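Local coordinates for OxyA protein (Actinoplanes teichomyceticus, PDB 5HH3) that is a haem-dependent cytochrome P450 that probably carries out a phenolic coupling step, cyclising the peptide during glycopeptide antibiotic biosynthesis, at residues T100-M105 and D225-G230. Numbering follows the deposited sequence.
With HEM (protoporphyrin IX containing Fe), chain G.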
loop_
_atom_site.group_PDB
_atom_site.type_symbol
_atom_site.label_atom_id
_atom_site.label_comp_id
_atom_site.label_asym_id
_atom_site.label_seq_id
_atom_site.Cartn_x
_atom_site.Cartn_y
_atom_site.Cartn_z
ATOM N N THR B 100 -5.896 -25.900 2.272
ATOM C CA THR B 100 -6.642 -27.157 2.062
ATOM C C THR B 100 -7.462 -27.595 3.256
ATOM O O THR B 100 -8.626 -27.979 3.128
ATOM C CB THR B 100 -5.669 -28.332 1.755
ATOM O OG1 THR B 100 -4.629 -27.867 0.900
ATOM C CG2 THR B 100 -6.402 -29.483 1.080
ATOM N N ARG B 101 -6.817 -27.608 4.417
ATOM C CA ARG B 101 -7.448 -28.043 5.636
ATOM C C ARG B 101 -8.671 -27.191 5.995
ATOM O O ARG B 101 -9.712 -27.742 6.348
ATOM C CB ARG B 101 -6.425 -28.139 6.780
ATOM C CG ARG B 101 -5.428 -29.282 6.554
ATOM C CD ARG B 101 -4.128 -29.175 7.355
ATOM N NE ARG B 101 -3.414 -30.438 7.342
ATOM C CZ ARG B 101 -2.222 -30.681 7.896
ATOM N NH1 ARG B 101 -1.513 -29.712 8.492
ATOM N NH2 ARG B 101 -1.721 -31.907 7.821
ATOM N N LEU B 102 -8.563 -25.872 5.892
ATOM C CA LEU B 102 -9.711 -24.989 6.203
ATOM C C LEU B 102 -10.762 -25.027 5.089
ATOM O O LEU B 102 -11.949 -25.156 5.369
ATOM C CB LEU B 102 -9.280 -23.547 6.485
ATOM C CG LEU B 102 -10.420 -22.526 6.726
ATOM C CD1 LEU B 102 -11.346 -22.934 7.867
ATOM C CD2 LEU B 102 -9.824 -21.136 6.982
ATOM N N ARG B 103 -10.332 -24.947 3.837
ATOM C CA ARG B 103 -11.275 -24.979 2.738
ATOM C C ARG B 103 -12.168 -26.239 2.656
ATOM O O ARG B 103 -13.370 -26.117 2.381
ATOM C CB ARG B 103 -10.591 -24.723 1.402
ATOM C CG ARG B 103 -11.627 -24.686 0.286
ATOM C CD ARG B 103 -11.197 -23.854 -0.864
ATOM N NE ARG B 103 -12.206 -23.938 -1.907
ATOM C CZ ARG B 103 -12.362 -23.057 -2.881
ATOM N NH1 ARG B 103 -11.598 -21.965 -2.955
ATOM N NH2 ARG B 103 -13.310 -23.271 -3.776
ATOM N N ARG B 104 -11.622 -27.430 2.921
ATOM C CA ARG B 104 -12.459 -28.647 2.937
ATOM C C ARG B 104 -13.595 -28.599 3.957
ATOM O O ARG B 104 -14.630 -29.235 3.740
ATOM C CB ARG B 104 -11.651 -29.911 3.219
ATOM C CG ARG B 104 -10.937 -30.476 2.008
ATOM C CD ARG B 104 -10.397 -31.864 2.299
ATOM N NE ARG B 104 -9.422 -31.850 3.392
ATOM C CZ ARG B 104 -8.134 -32.197 3.303
ATOM N NH1 ARG B 104 -7.594 -32.638 2.171
ATOM N NH2 ARG B 104 -7.366 -32.118 4.382
ATOM N N MET B 105 -13.379 -27.925 5.088
ATOM C CA MET B 105 -14.372 -27.924 6.171
ATOM C C MET B 105 -15.550 -26.993 5.880
ATOM O O MET B 105 -16.673 -27.240 6.334
ATOM C CB MET B 105 -13.721 -27.559 7.505
ATOM C CG MET B 105 -12.674 -28.561 7.906
ATOM S SD MET B 105 -12.151 -28.440 9.616
ATOM C CE MET B 105 -11.158 -26.960 9.532
ATOM N N ASP B 225 -14.110 -22.021 16.598
ATOM C CA ASP B 225 -15.083 -20.921 16.655
ATOM C C ASP B 225 -14.613 -19.724 15.858
ATOM O O ASP B 225 -15.402 -19.154 15.104
ATOM C CB ASP B 225 -15.372 -20.498 18.112
ATOM C CG ASP B 225 -16.104 -21.554 18.882
ATOM O OD1 ASP B 225 -16.577 -22.511 18.232
ATOM O OD2 ASP B 225 -16.223 -21.450 20.136
ATOM N N ALA B 226 -13.333 -19.373 16.000
ATOM C CA ALA B 226 -12.732 -18.244 15.269
ATOM C C ALA B 226 -12.778 -18.413 13.753
ATOM O O ALA B 226 -13.018 -17.447 13.018
ATOM C CB ALA B 226 -11.285 -18.035 15.700
ATOM N N GLU B 227 -12.536 -19.638 13.296
ATOM C CA GLU B 227 -12.657 -19.973 11.878
ATOM C C GLU B 227 -14.106 -19.849 11.372
ATOM O O GLU B 227 -14.326 -19.288 10.304
ATOM C CB GLU B 227 -12.094 -21.372 11.598
ATOM C CG GLU B 227 -10.562 -21.406 11.592
ATOM C CD GLU B 227 -9.974 -22.807 11.628
ATOM O OE1 GLU B 227 -10.542 -23.712 12.288
ATOM O OE2 GLU B 227 -8.918 -23.006 10.984
ATOM N N LEU B 228 -15.074 -20.365 12.123
ATOM C CA LEU B 228 -16.509 -20.203 11.776
ATOM C C LEU B 228 -16.908 -18.729 11.682
ATOM O O LEU B 228 -17.518 -18.306 10.721
ATOM C CB LEU B 228 -17.418 -20.894 12.793
ATOM C CG LEU B 228 -17.421 -22.418 12.720
ATOM C CD1 LEU B 228 -17.997 -22.988 14.000
ATOM C CD2 LEU B 228 -18.181 -22.929 11.503
ATOM N N THR B 229 -16.527 -17.969 12.692
ATOM C CA THR B 229 -16.773 -16.534 12.747
ATOM C C THR B 229 -16.140 -15.825 11.581
ATOM O O THR B 229 -16.773 -14.966 10.964
ATOM C CB THR B 229 -16.296 -15.946 14.105
ATOM O OG1 THR B 229 -17.251 -16.300 15.097
ATOM C CG2 THR B 229 -16.200 -14.429 14.072
ATOM N N GLY B 230 -14.900 -16.196 11.276
ATOM C CA GLY B 230 -14.176 -15.637 10.152
ATOM C C GLY B 230 -14.859 -15.877 8.827
ATOM O O GLY B 230 -14.916 -14.977 7.979
HETATM C CHA HEM G . -12.237 -15.959 -3.980
HETATM C CHB HEM G . -16.231 -16.121 -1.232
HETATM C CHC HEM G . -18.660 -13.673 -4.665
HETATM C CHD HEM G . -14.693 -13.599 -7.404
HETATM C C1A HEM G . -13.108 -16.180 -2.940
HETATM C C2A HEM G . -12.732 -16.757 -1.695
HETATM C C3A HEM G . -13.855 -16.815 -0.926
HETATM C C4A HEM G . -14.928 -16.267 -1.685
HETATM C CMA HEM G . -13.950 -17.336 0.485
HETATM C CAA HEM G . -11.343 -17.233 -1.316
HETATM C CBA HEM G . -11.185 -18.688 -1.757
HETATM C CGA HEM G . -9.819 -19.288 -1.467
HETATM O O1A HEM G . -8.794 -18.579 -1.314
HETATM O O2A HEM G . -9.700 -20.540 -1.393
HETATM C C1B HEM G . -17.261 -15.451 -1.921
HETATM C C2B HEM G . -18.591 -15.262 -1.411
HETATM C C3B HEM G . -19.293 -14.568 -2.373
HETATM C C4B HEM G . -18.330 -14.347 -3.486
HETATM C CMB HEM G . -19.126 -15.739 -0.078
HETATM C CAB HEM G . -20.710 -14.127 -2.426
HETATM C CBB HEM G . -21.686 -14.436 -1.567
HETATM C C1C HEM G . -17.806 -13.408 -5.728
HETATM C C2C HEM G . -18.153 -12.713 -6.907
HETATM C C3C HEM G . -17.000 -12.683 -7.702
HETATM C C4C HEM G . -15.975 -13.383 -6.975
HETATM C CMC HEM G . -19.507 -12.106 -7.222
HETATM C CAC HEM G . -16.784 -12.098 -9.051
HETATM C CBC HEM G . -17.700 -11.517 -9.823
HETATM C C1D HEM G . -13.722 -14.247 -6.641
HETATM C C2D HEM G . -12.342 -14.390 -7.152
HETATM C C3D HEM G . -11.653 -15.044 -6.206
HETATM C C4D HEM G . -12.628 -15.290 -5.123
HETATM C CMD HEM G . -11.743 -13.913 -8.456
HETATM C CAD HEM G . -10.180 -15.421 -6.290
HETATM C CBD HEM G . -9.210 -14.312 -5.856
HETATM C CGD HEM G . -7.751 -14.780 -5.981
HETATM O O1D HEM G . -6.791 -14.062 -5.644
HETATM O O2D HEM G . -7.429 -15.888 -6.429
HETATM N NA HEM G . -14.459 -15.898 -2.927
HETATM N NB HEM G . -17.178 -14.921 -3.145
HETATM N NC HEM G . -16.511 -13.837 -5.806
HETATM N ND HEM G . -13.859 -14.832 -5.434
HETATM FE FE HEM G . -15.447 -14.887 -4.342
HETATM O O HOH W 1 -14.775 -13.179 -3.315
#
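Helix 98-106 approaches the N-terminal end of helix 225-256 most closely at L102 and E227, whose CA atoms are 8.1 Å apart; the CA atoms of M105 and L228, the next pair along, are 9.8 Å apart. Between L102 and E227 the side chains run past each other in opposite directions. With CG anti to N (chi1 176°), L102 points its CD1 end at E227: CD1 lies 4.1 Å from CB of E227 and 4.0 Å from its OE2. The glutamate is extended beyond CG and runs alongside the leucine toward helix 98-106, where its OE1 comes within 4.3 Å of the M105 methyl CE. That OE1 also accepts a hydrogen bond from the backbone N of T224, just ahead of the helix. In P450 terms the shorter helix is helix C, which reaches the haem propionates, and the long one is the I-helix, here met at its N-terminal end. R103, the next residue, turns to the haem instead: its NH1 donates to propionate O2A at 2.8 Å, with the oxygen in the guanidinium plane and an N-H...O angle of 148°. The same NH1 also bonds to the carbonyl of H347, beside the axial ligand C348.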